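Local structure of beta-d-glucoside glucohydrolase (Hypocrea jecorina, 3ZYZ) at residues 40-45 and 56-61; 176-181 and 677-682; 202-207 and 237-242; 437-442 and 481-486. The protein probably hydrolyses terminal, non-reducing beta-D-glucosyl residues to release beta-D-glucose, a beta-glucosidase step in the breakdown of cellulose. All coordinates share one frame; numbering follows the deposited sequence.

Contact 1: residues 40-45 and 56-61; sequences GPCVGN and SLCLQD. With BGC (beta-D-glucopyranose), chain D.
Gly44 N gives a hydrogen bond of 2.7 Å to Leu59 O that is almost straight, with 174° at the hydrogen, and Leu59 N answers with a bond of 2.8 Å to Gly44 O. Val43 N donates to Gln60 OE1 at 3.0 Å, meeting it from above the amide carbonyl plane. Val43 and Gly44 both face Leu59, the classic beta bulge, placed here where strands 44-45 and 58-60 run antiparallel at one margin of the six-stranded sheet of the barrel-type domain of this family 3 glycosidase. The Gln60 side chain is bent at its second torsion (chi2 80°), which swings the amide back against Val43 CG2, while NE2 donates to Arg67 O and to a water, which in turn donates to Pro41 O. An alanine at Gln60 is likely to leave Val43 N without its side-chain acceptor and to break the water link to Pro41. Next to the bulge, Cys42 SG and Cys58 SG close a disulfide of 2.0 Å, its chi3 at -105°, tying the loop to the strand next to Phe309. Adjoining Gln60, Asp61 takes hold of the glucose: OD1 accepts from O4 of the sugar at 2.7 Å, and O6 lies very close to OD2, a doubtfully short bond, with OD2 also salt-bridged to Arg67. Val43 CG1 packs on C6 of the same sugar at 3.7 Å.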
# COMPACT_ATOMS: atom_id res chain seq x y z
N GLY A 40 0.25 9.06 26.54
CA GLY A 40 1.67 9.38 26.44
C GLY A 40 1.89 10.37 25.31
O GLY A 40 0.92 10.85 24.72
N PRO A 41 3.15 10.69 24.99
CA PRO A 41 3.40 11.68 23.94
C PRO A 41 3.23 11.13 22.51
O PRO A 41 3.06 11.91 21.56
CB PRO A 41 4.86 12.09 24.20
CG PRO A 41 5.46 10.86 24.81
CD PRO A 41 4.39 10.32 25.70
N CYS A 42 3.27 9.82 22.36
CA CYS A 42 3.17 9.20 21.03
C CYS A 42 1.74 8.75 20.76
O CYS A 42 0.87 8.89 21.63
CB CYS A 42 4.18 8.05 20.91
SG CYS A 42 5.82 8.53 21.47
N VAL A 43 1.49 8.24 19.56
CA VAL A 43 0.18 7.69 19.24
C VAL A 43 -0.10 6.48 20.14
O VAL A 43 -1.19 6.35 20.68
CB VAL A 43 0.06 7.32 17.77
CG1 VAL A 43 -1.32 6.70 17.49
CG2 VAL A 43 0.26 8.55 16.90
N GLY A 44 0.90 5.61 20.29
CA GLY A 44 0.86 4.53 21.28
C GLY A 44 2.04 4.65 22.23
O GLY A 44 3.12 5.07 21.82
N ASN A 45 1.83 4.30 23.50
CA ASN A 45 2.88 4.18 24.51
C ASN A 45 2.60 3.02 25.48
O ASN A 45 1.46 2.69 25.73
CB ASN A 45 3.03 5.48 25.31
CG ASN A 45 3.77 6.57 24.55
OD1 ASN A 45 4.98 6.49 24.33
ND2 ASN A 45 3.04 7.61 24.17
N SER A 56 9.61 3.29 27.68
CA SER A 56 8.24 3.40 27.24
C SER A 56 8.27 3.28 25.72
O SER A 56 8.79 4.16 25.04
CB SER A 56 7.67 4.76 27.62
OG SER A 56 6.44 4.99 26.94
N LEU A 57 7.74 2.17 25.19
CA LEU A 57 7.74 1.98 23.75
C LEU A 57 6.93 3.10 23.10
O LEU A 57 5.81 3.37 23.51
CB LEU A 57 7.19 0.61 23.36
CG LEU A 57 7.60 0.18 21.95
CD1 LEU A 57 9.10 -0.02 21.85
CD2 LEU A 57 6.86 -1.08 21.52
N CYS A 58 7.53 3.77 22.11
CA CYS A 58 6.84 4.88 21.46
C CYS A 58 6.37 4.46 20.07
O CYS A 58 7.18 4.10 19.20
CB CYS A 58 7.71 6.14 21.42
SG CYS A 58 7.08 7.45 20.31
N LEU A 59 5.05 4.46 19.90
CA LEU A 59 4.41 4.00 18.66
C LEU A 59 3.76 5.18 17.96
O LEU A 59 3.01 5.90 18.58
CB LEU A 59 3.37 2.91 18.95
CG LEU A 59 3.91 1.66 19.67
CD1 LEU A 59 3.65 1.74 21.17
CD2 LEU A 59 3.28 0.42 19.12
N GLN A 60 4.07 5.37 16.68
CA GLN A 60 3.55 6.51 15.91
C GLN A 60 3.04 6.11 14.53
O GLN A 60 3.61 5.21 13.90
CB GLN A 60 4.64 7.57 15.73
CG GLN A 60 4.15 8.99 15.42
CD GLN A 60 3.68 9.71 16.68
OE1 GLN A 60 3.69 9.15 17.78
NE2 GLN A 60 3.28 10.97 16.52
N ASP A 61 1.99 6.77 14.06
CA ASP A 61 1.60 6.67 12.64
C ASP A 61 2.66 7.37 11.76
O ASP A 61 3.46 8.16 12.27
CB ASP A 61 0.21 7.26 12.40
CG ASP A 61 -0.90 6.43 13.03
OD1 ASP A 61 -0.93 5.20 12.77
OD2 ASP A 61 -1.72 7.00 13.81
C2 BGC D . -6.20 3.07 12.34
C3 BGC D . -4.79 2.53 12.30
C4 BGC D . -3.89 3.51 13.03
C5 BGC D . -4.39 3.76 14.46
C6 BGC D . -3.52 4.75 15.24
C1 BGC D . -6.65 3.42 13.77
O1 BGC D . -7.90 4.06 13.74
O2 BGC D . -7.03 2.09 11.75
O3 BGC D . -4.41 2.39 10.95
O4 BGC D . -2.56 3.04 13.01
O5 BGC D . -5.72 4.28 14.42
O6 BGC D . -3.72 6.04 14.71
O HOH W 1 2.24 12.18 18.96

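Contact 2: residues 176-181 and 677-682; sequences PDDRTL and SYWDTA. With NAG (2-acetamido-2-deoxy-beta-D-glucopyranose), chain C.
The first turn of helix 178-194 meets strand 678-680 of the fibronectin type III-like domain through Asp178 and Arg179, a junction between segments nearly 500 residues apart in sequence. Asp178 OD2 is the polar centre. Trp679 NE1 donates to it at 2.7 Å, lying on the syn side of the carboxylate, with the oxygen close to the plane of the indole at its edge. Thr681 OG1 donates to the same oxygen at 3.0 Å from the opposite face of the carboxylate, although Thr681 is modelled in two conformers and this bond belongs to one of them. Because CG of Asp178 stands anti to the backbone N (chi1 -179°), the carboxylate reaches out from the helix start to the indole edge. An alanine at Asp178 would probably leave the buried indole N-H of Trp679 without its acceptor and the ring edge less firmly fixed. The indole itself stacks on His182 and meets Trp686 edge-to-face. Alongside, the extended Arg179 chain lays CG 3.5 Å from Trp679 O and brings NH2 to within 3.8 Å of Tyr678 CB, while its guanidinium is salt-bridged to Glu183 and bonded to Arg645 O and Thr646 OG1. Asp177, just before the helix, accepts weakly from Thr180 N on OD2, the side-chain N-cap typical of an alpha-helix start.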
# COMPACT_ATOMS: atom_id res chain seq x y z
N PRO A 176 -14.99 -14.92 4.27
CA PRO A 176 -14.64 -15.70 3.07
C PRO A 176 -14.37 -17.17 3.39
O PRO A 176 -14.23 -17.52 4.57
CB PRO A 176 -13.33 -15.06 2.60
CG PRO A 176 -12.68 -14.58 3.85
CD PRO A 176 -13.84 -14.12 4.75
N ASP A 177 -14.26 -18.00 2.36
CA ASP A 177 -13.82 -19.37 2.55
C ASP A 177 -12.34 -19.38 2.95
O ASP A 177 -11.63 -18.37 2.82
CB ASP A 177 -14.05 -20.19 1.27
CG ASP A 177 -13.25 -19.66 0.10
OD1 ASP A 177 -13.51 -18.53 -0.35
OD2 ASP A 177 -12.33 -20.36 -0.36
N ASP A 178 -11.88 -20.53 3.43
CA ASP A 178 -10.51 -20.70 3.93
C ASP A 178 -9.46 -20.45 2.85
O ASP A 178 -8.44 -19.80 3.12
CB ASP A 178 -10.33 -22.09 4.53
CG ASP A 178 -8.94 -22.32 5.08
OD1 ASP A 178 -8.65 -21.83 6.19
OD2 ASP A 178 -8.13 -22.99 4.41
N ARG A 179 -9.67 -20.97 1.65
CA ARG A 179 -8.69 -20.73 0.59
C ARG A 179 -8.56 -19.23 0.32
O ARG A 179 -7.45 -18.70 0.28
CB ARG A 179 -9.00 -21.51 -0.68
CG ARG A 179 -7.85 -21.45 -1.68
CD ARG A 179 -8.11 -22.29 -2.90
NE ARG A 179 -7.23 -21.89 -4.00
CZ ARG A 179 -7.51 -22.07 -5.29
NH1 ARG A 179 -8.66 -22.66 -5.64
NH2 ARG A 179 -6.65 -21.66 -6.22
N THR A 180 -9.68 -18.54 0.19
CA THR A 180 -9.65 -17.09 -0.06
C THR A 180 -8.89 -16.33 1.01
O THR A 180 -8.06 -15.46 0.71
CB THR A 180 -11.06 -16.51 -0.27
OG1 THR A 180 -11.69 -17.20 -1.35
CG2 THR A 180 -10.98 -15.01 -0.62
N LEU A 181 -9.17 -16.66 2.27
CA LEU A 181 -8.50 -16.04 3.38
C LEU A 181 -6.99 -16.18 3.26
O LEU A 181 -6.26 -15.20 3.37
CB LEU A 181 -9.00 -16.64 4.70
CG LEU A 181 -8.23 -16.22 5.95
CD1 LEU A 181 -8.41 -14.73 6.20
CD2 LEU A 181 -8.69 -17.04 7.15
N SER A 677 2.20 -22.16 -6.17
CA SER A 677 1.36 -22.88 -5.22
C SER A 677 -0.04 -22.32 -5.03
O SER A 677 -0.26 -21.12 -5.17
CB SER A 677 2.04 -22.92 -3.85
OG SER A 677 3.24 -23.66 -3.91
N TYR A 678 -0.98 -23.20 -4.67
CA TYR A 678 -2.28 -22.76 -4.17
C TYR A 678 -2.44 -23.30 -2.73
O TYR A 678 -1.76 -24.26 -2.34
CB TYR A 678 -3.42 -23.28 -5.07
CG TYR A 678 -3.54 -24.77 -5.02
CD1 TYR A 678 -2.68 -25.57 -5.78
CD2 TYR A 678 -4.47 -25.40 -4.19
CE1 TYR A 678 -2.75 -26.92 -5.73
CE2 TYR A 678 -4.54 -26.77 -4.12
CZ TYR A 678 -3.67 -27.53 -4.90
OH TYR A 678 -3.72 -28.89 -4.86
N TRP A 679 -3.32 -22.68 -1.95
CA TRP A 679 -3.56 -23.13 -0.59
C TRP A 679 -4.58 -24.27 -0.57
O TRP A 679 -5.70 -24.10 -1.05
CB TRP A 679 -4.10 -21.98 0.24
CG TRP A 679 -4.46 -22.37 1.64
CD1 TRP A 679 -5.72 -22.60 2.14
CD2 TRP A 679 -3.55 -22.59 2.73
NE1 TRP A 679 -5.64 -22.94 3.47
CE2 TRP A 679 -4.33 -22.94 3.86
CE3 TRP A 679 -2.16 -22.52 2.86
CZ2 TRP A 679 -3.75 -23.21 5.10
CZ3 TRP A 679 -1.58 -22.80 4.09
CH2 TRP A 679 -2.38 -23.13 5.20
N ASP A 680 -4.20 -25.42 -0.00
CA ASP A 680 -5.11 -26.55 0.16
C ASP A 680 -5.77 -26.51 1.55
O ASP A 680 -5.11 -26.76 2.56
CB ASP A 680 -4.38 -27.88 -0.07
CG ASP A 680 -5.32 -29.08 0.04
OD1 ASP A 680 -6.23 -29.22 -0.79
OD2 ASP A 680 -5.16 -29.88 0.99
N THR A 681 -7.07 -26.21 1.58
CA THR A 681 -7.79 -26.04 2.84
C THR A 681 -7.81 -27.29 3.73
O THR A 681 -7.54 -27.19 4.93
CB THR A 681 -9.24 -25.47 2.65
OG1 THR A 681 -9.89 -25.37 3.93
CG2 THR A 681 -10.08 -26.36 1.74
N ALA A 682 -8.07 -28.46 3.15
CA ALA A 682 -8.17 -29.69 3.93
C ALA A 682 -6.89 -30.07 4.65
O ALA A 682 -6.94 -30.55 5.77
CB ALA A 682 -8.69 -30.86 3.08
C1 NAG C . -15.80 -19.36 7.90
C2 NAG C . -16.66 -19.64 6.66
C3 NAG C . -16.24 -20.91 5.90
C4 NAG C . -14.71 -21.01 5.75
C5 NAG C . -14.10 -20.90 7.15
C6 NAG C . -12.58 -21.08 7.17
C7 NAG C . -19.03 -18.91 6.81
C8 NAG C . -20.39 -19.25 7.36
N2 NAG C . -18.05 -19.78 7.09
O3 NAG C . -16.84 -20.96 4.63
O4 NAG C . -14.33 -22.19 5.06
O5 NAG C . -14.43 -19.61 7.65
O6 NAG C . -11.94 -19.89 6.75
O7 NAG C . -18.87 -17.90 6.13

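Contact 3: residues 202-207 and 237-242; sequences CSYNKV and WNAQHT. With BGC (beta-D-glucopyranose), chain D.
Tyr204 OH donates a short hydrogen bond to Trp237 O, 2.5 Å away, and the carbonyl oxygen lies near the plane of the phenol ring at its edge. The same hydroxyl stands 3.2 Å from O1 of the bound glucose, so one phenol lies between the protein backbone and the anomeric end of the sugar. Trp237 supplies the flat wall of this subsite: C6 of the glucose sits 3.6 Å above the indole plane, over the ring centre, a platform of the kind commonly met in carbohydrate-binding pockets. At the ring edge, NE1 probably donates to Val43 O.

Tyr204 is placed in turn by its chi1 of -83°, with CG anti to its own carbonyl carbon, which carries the ring across to the 237-242 loop. There Ala239 CB touches Tyr204 CD1 at 3.8 Å and approaches Ser203 O as well. Further out, water takes over from direct contact. One molecule donates to both Ser203 O and Ala239 O, each at 2.8 Å. A second water lies within bonding range of Tyr204 O and 2.7 Å from His241 NE2, while the His241 ring stacks on Trp211, which also receives a cation-pi contact from Lys206.

Both segments continue from neighbouring parallel strands of the barrel-type sheet, 199-202 and 232-235. Cys202 shares backbone hydrogen bonds with Met234 and Asp236 and a disulfide with Cys213, and the second segment runs on toward helix 244-249.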
# COMPACT_ATOMS: atom_id res chain seq x y z
N CYS A 202 -3.78 -6.21 14.45
CA CYS A 202 -5.07 -6.86 14.13
C CYS A 202 -6.16 -5.82 13.92
O CYS A 202 -6.13 -4.76 14.54
CB CYS A 202 -5.47 -7.93 15.15
SG CYS A 202 -5.42 -7.45 16.88
N SER A 203 -7.11 -6.12 13.03
CA SER A 203 -8.07 -5.13 12.56
C SER A 203 -9.31 -4.94 13.44
O SER A 203 -9.49 -5.64 14.44
CB SER A 203 -8.49 -5.44 11.11
OG SER A 203 -9.07 -6.73 11.03
N TYR A 204 -10.14 -3.99 13.02
CA TYR A 204 -11.40 -3.62 13.66
C TYR A 204 -12.55 -4.59 13.44
O TYR A 204 -13.42 -4.73 14.29
CB TYR A 204 -11.86 -2.26 13.12
CG TYR A 204 -11.23 -1.08 13.81
CD1 TYR A 204 -11.36 -0.91 15.20
CD2 TYR A 204 -10.50 -0.12 13.09
CE1 TYR A 204 -10.79 0.17 15.84
CE2 TYR A 204 -9.92 0.96 13.73
CZ TYR A 204 -10.07 1.10 15.11
OH TYR A 204 -9.50 2.16 15.77
N ASN A 205 -12.56 -5.24 12.27
CA ASN A 205 -13.69 -6.04 11.83
C ASN A 205 -13.69 -7.43 12.45
O ASN A 205 -12.73 -7.81 13.12
CB ASN A 205 -13.68 -6.16 10.31
CG ASN A 205 -12.39 -6.73 9.78
OD1 ASN A 205 -11.36 -6.04 9.71
ND2 ASN A 205 -12.41 -8.02 9.45
N LYS A 206 -14.79 -8.14 12.24
CA LYS A 206 -14.88 -9.54 12.60
C LYS A 206 -14.48 -10.40 11.42
O LYS A 206 -14.56 -9.97 10.27
CB LYS A 206 -16.30 -9.89 13.05
CG LYS A 206 -16.68 -9.33 14.38
CD LYS A 206 -18.17 -9.48 14.64
CE LYS A 206 -18.49 -9.15 16.08
NZ LYS A 206 -19.93 -8.94 16.32
N VAL A 207 -14.01 -11.60 11.72
CA VAL A 207 -13.68 -12.59 10.71
C VAL A 207 -14.49 -13.84 11.09
O VAL A 207 -14.22 -14.45 12.14
CB VAL A 207 -12.17 -12.90 10.68
CG1 VAL A 207 -11.85 -14.04 9.69
CG2 VAL A 207 -11.35 -11.65 10.36
N TRP A 237 -6.65 0.64 17.08
CA TRP A 237 -6.93 1.52 18.22
C TRP A 237 -8.32 1.31 18.82
O TRP A 237 -9.33 1.72 18.25
CB TRP A 237 -6.64 2.99 17.87
CG TRP A 237 -5.28 3.50 18.37
CD1 TRP A 237 -5.05 4.65 19.05
CD2 TRP A 237 -4.00 2.86 18.22
NE1 TRP A 237 -3.71 4.78 19.33
CE2 TRP A 237 -3.04 3.69 18.85
CE3 TRP A 237 -3.56 1.67 17.63
CZ2 TRP A 237 -1.68 3.37 18.90
CZ3 TRP A 237 -2.20 1.35 17.68
CH2 TRP A 237 -1.28 2.20 18.30
N ASN A 238 -8.34 0.68 19.99
CA ASN A 238 -9.57 0.24 20.69
C ASN A 238 -10.33 -0.83 19.91
O ASN A 238 -11.56 -0.87 19.89
CB ASN A 238 -10.48 1.41 21.07
CG ASN A 238 -11.56 1.00 22.07
OD1 ASN A 238 -11.27 0.54 23.16
ND2 ASN A 238 -12.83 1.13 21.67
N ALA A 239 -9.57 -1.72 19.27
CA ALA A 239 -10.12 -2.83 18.53
C ALA A 239 -10.26 -4.06 19.43
O ALA A 239 -10.75 -5.10 19.00
CB ALA A 239 -9.22 -3.15 17.33
N GLN A 240 -9.80 -3.93 20.69
CA GLN A 240 -9.90 -5.00 21.69
C GLN A 240 -11.29 -5.03 22.33
O GLN A 240 -11.86 -3.99 22.66
CB GLN A 240 -8.84 -4.78 22.77
CG GLN A 240 -8.65 -5.94 23.74
CD GLN A 240 -7.53 -5.66 24.75
OE1 GLN A 240 -7.17 -4.51 24.97
NE2 GLN A 240 -6.99 -6.72 25.34
N HIS A 241 -11.84 -6.23 22.51
CA HIS A 241 -13.17 -6.36 23.07
C HIS A 241 -13.24 -7.11 24.40
O HIS A 241 -14.13 -6.85 25.19
CB HIS A 241 -14.12 -7.00 22.05
CG HIS A 241 -14.30 -6.16 20.83
ND1 HIS A 241 -15.31 -5.22 20.72
CD2 HIS A 241 -13.58 -6.08 19.68
CE1 HIS A 241 -15.21 -4.61 19.55
NE2 HIS A 241 -14.17 -5.11 18.90
N THR A 242 -12.32 -8.04 24.63
CA THR A 242 -12.28 -8.73 25.92
C THR A 242 -10.92 -8.62 26.58
O THR A 242 -9.93 -8.29 25.93
CB THR A 242 -12.64 -10.21 25.81
OG1 THR A 242 -11.66 -10.86 24.99
CG2 THR A 242 -14.04 -10.41 25.21
C2 BGC D . -6.20 3.07 12.34
C3 BGC D . -4.79 2.53 12.30
C4 BGC D . -3.89 3.51 13.03
C5 BGC D . -4.39 3.76 14.46
C6 BGC D . -3.52 4.75 15.24
C1 BGC D . -6.65 3.42 13.77
O1 BGC D . -7.90 4.06 13.74
O2 BGC D . -7.03 2.09 11.75
O3 BGC D . -4.41 2.39 10.95
O4 BGC D . -2.56 3.04 13.01
O5 BGC D . -5.72 4.28 14.42
O6 BGC D . -3.72 6.04 14.71
O HOH W 2 -10.84 -6.70 16.66
O HOH W 3 -12.98 -3.72 16.89

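Contact 4: residues 437-442 and 481-486; sequences ADSGEG and HSVGAI. With BGC (beta-D-glucopyranose), chain D.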
# COMPACT_ATOMS: atom_id res chain seq x y z
N ALA A 437 -10.39 12.76 -7.04
CA ALA A 437 -11.29 12.01 -6.18
C ALA A 437 -10.52 11.70 -4.90
O ALA A 437 -9.30 11.53 -4.92
CB ALA A 437 -11.79 10.74 -6.86
N ASP A 438 -11.23 11.68 -3.78
CA ASP A 438 -10.58 11.54 -2.48
C ASP A 438 -11.33 10.51 -1.65
O ASP A 438 -12.43 10.11 -2.02
CB ASP A 438 -10.55 12.90 -1.76
CG ASP A 438 -9.47 12.98 -0.69
OD1 ASP A 438 -8.68 12.03 -0.55
OD2 ASP A 438 -9.42 14.01 0.02
N SER A 439 -10.72 10.06 -0.56
CA SER A 439 -11.35 9.13 0.38
C SER A 439 -10.47 8.96 1.60
O SER A 439 -9.36 9.52 1.66
CB SER A 439 -11.65 7.78 -0.29
OG SER A 439 -10.49 6.98 -0.39
N GLY A 440 -10.94 8.20 2.58
CA GLY A 440 -10.09 7.96 3.74
C GLY A 440 -10.69 7.12 4.82
O GLY A 440 -11.68 6.42 4.60
N GLU A 441 -10.09 7.21 5.99
CA GLU A 441 -10.50 6.41 7.13
C GLU A 441 -11.87 6.82 7.63
O GLU A 441 -12.17 8.02 7.73
CB GLU A 441 -9.46 6.52 8.25
CG GLU A 441 -9.48 5.34 9.20
CD GLU A 441 -8.46 5.48 10.30
OE1 GLU A 441 -7.40 6.09 10.04
OE2 GLU A 441 -8.72 4.96 11.41
N GLY A 442 -12.68 5.82 7.95
CA GLY A 442 -14.10 6.02 8.19
C GLY A 442 -14.53 6.66 9.50
O GLY A 442 -15.52 6.23 10.08
N HIS A 481 -5.64 13.53 -10.07
CA HIS A 481 -5.09 13.04 -8.82
C HIS A 481 -6.19 12.35 -8.03
O HIS A 481 -7.21 12.95 -7.71
CB HIS A 481 -4.47 14.17 -8.00
CG HIS A 481 -3.26 14.78 -8.65
ND1 HIS A 481 -3.32 15.93 -9.42
CD2 HIS A 481 -1.95 14.41 -8.63
CE1 HIS A 481 -2.11 16.23 -9.86
NE2 HIS A 481 -1.26 15.33 -9.40
N SER A 482 -5.98 11.07 -7.71
CA SER A 482 -7.05 10.27 -7.12
C SER A 482 -6.60 9.12 -6.23
O SER A 482 -5.60 8.45 -6.50
CB SER A 482 -7.95 9.73 -8.24
OG SER A 482 -9.01 8.97 -7.69
N VAL A 483 -7.38 8.91 -5.16
CA VAL A 483 -7.24 7.79 -4.23
C VAL A 483 -7.54 6.41 -4.83
O VAL A 483 -7.27 5.38 -4.21
CB VAL A 483 -8.19 7.98 -3.02
CG1 VAL A 483 -7.72 9.12 -2.14
CG2 VAL A 483 -9.63 8.20 -3.48
N GLY A 484 -8.13 6.39 -6.02
CA GLY A 484 -8.44 5.13 -6.71
C GLY A 484 -9.13 5.34 -8.04
O GLY A 484 -9.28 6.47 -8.50
N ALA A 485 -9.57 4.24 -8.65
CA ALA A 485 -10.26 4.28 -9.94
C ALA A 485 -11.42 5.28 -10.01
O ALA A 485 -12.18 5.45 -9.06
CB ALA A 485 -10.73 2.91 -10.32
N ILE A 486 -11.51 5.95 -11.15
CA ILE A 486 -12.63 6.80 -11.51
C ILE A 486 -13.09 6.30 -12.87
O ILE A 486 -12.25 5.92 -13.70
CB ILE A 486 -12.16 8.27 -11.66
CG1 ILE A 486 -11.82 8.86 -10.30
CG2 ILE A 486 -13.21 9.13 -12.36
CD1 ILE A 486 -11.01 10.16 -10.39
C2 BGC D . -6.20 3.07 12.34
C3 BGC D . -4.79 2.53 12.30
C4 BGC D . -3.89 3.51 13.03
C5 BGC D . -4.39 3.76 14.46
C6 BGC D . -3.52 4.75 15.24
C1 BGC D . -6.65 3.42 13.77
O1 BGC D . -7.90 4.06 13.74
O2 BGC D . -7.03 2.09 11.75
O3 BGC D . -4.41 2.39 10.95
O4 BGC D . -2.56 3.04 13.01
O5 BGC D . -5.72 4.28 14.42
O6 BGC D . -3.72 6.04 14.71
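Val483 wedges its two methyl groups against the extended chain at Asp438 and Ser439. CG1 lies 3.5 Å from Asp438 OD1, the two side chains meeting at a slant, while CG2 rests on Ser439 OG at 3.4 Å and on the Asp438 carbonyl carbon at the same range. With CG1 anti to the carbonyl carbon (chi1 -70°), CG2 falls between the backbone N and that carbon, which lets it reach there. Ser439 OG does not depend on this apolar neighbour for bonding, since it is paired with Gly124 O, and Asp438 OD1 takes a weak bond from the following Ser439 N.

Before this wedge the chains run parallel, as the neighbouring strands 430-437 and 476-482 of the mixed sheet in the C-terminal domain. Ala437 pairs with Ser482: its N donates to His481 O at 3.3 Å, and Val483 N returns a bond of equal length to Ala437 O. On the face carrying Ala437 and Ser482, the methyl of Ala437 meets Ser482 OG and, at 3.7 Å, the tip of Ile486 at CD1. Ser482 OG, anti to its backbone N, also gives a 2.6 Å bond to Gly484 O, in the carbonyl plane and on a lone pair.

Beyond the sheet, Glu441 extends its carboxylate to the glucose, whose O1 donates to OE2 at 2.6 Å, and Arg169 forms a salt bridge to the same oxygen. The chemistry implies two zones: backbone bonds and apolar packing where the strands pair, and, farther along the loop, a glutamate side chain that meets the sugar O1 and Arg169.

Overall arrangement
Contacts 1 and 3 share the six-stranded sheet of the N-terminal, barrel-type domain, their centres about 19 Å apart, and touch through Val43 and Trp237. Contact 4 belongs to the mixed sheet of the C-terminal domain, its nearest atoms about 5 Å from contact 3 and about 7 Å from contact 1; all three meet the same glucose, so the sugar site is assembled from both domains. Contact 2 is remote from contact 1 (centres about 36 Å apart), though its nearest atoms come within about 5 Å of contact 3, and joins helix 178-194 to the fibronectin type III-like domain. Along the chain contact 1 closes first; contacts 3 and 4 follow inside the loop closed by contact 2.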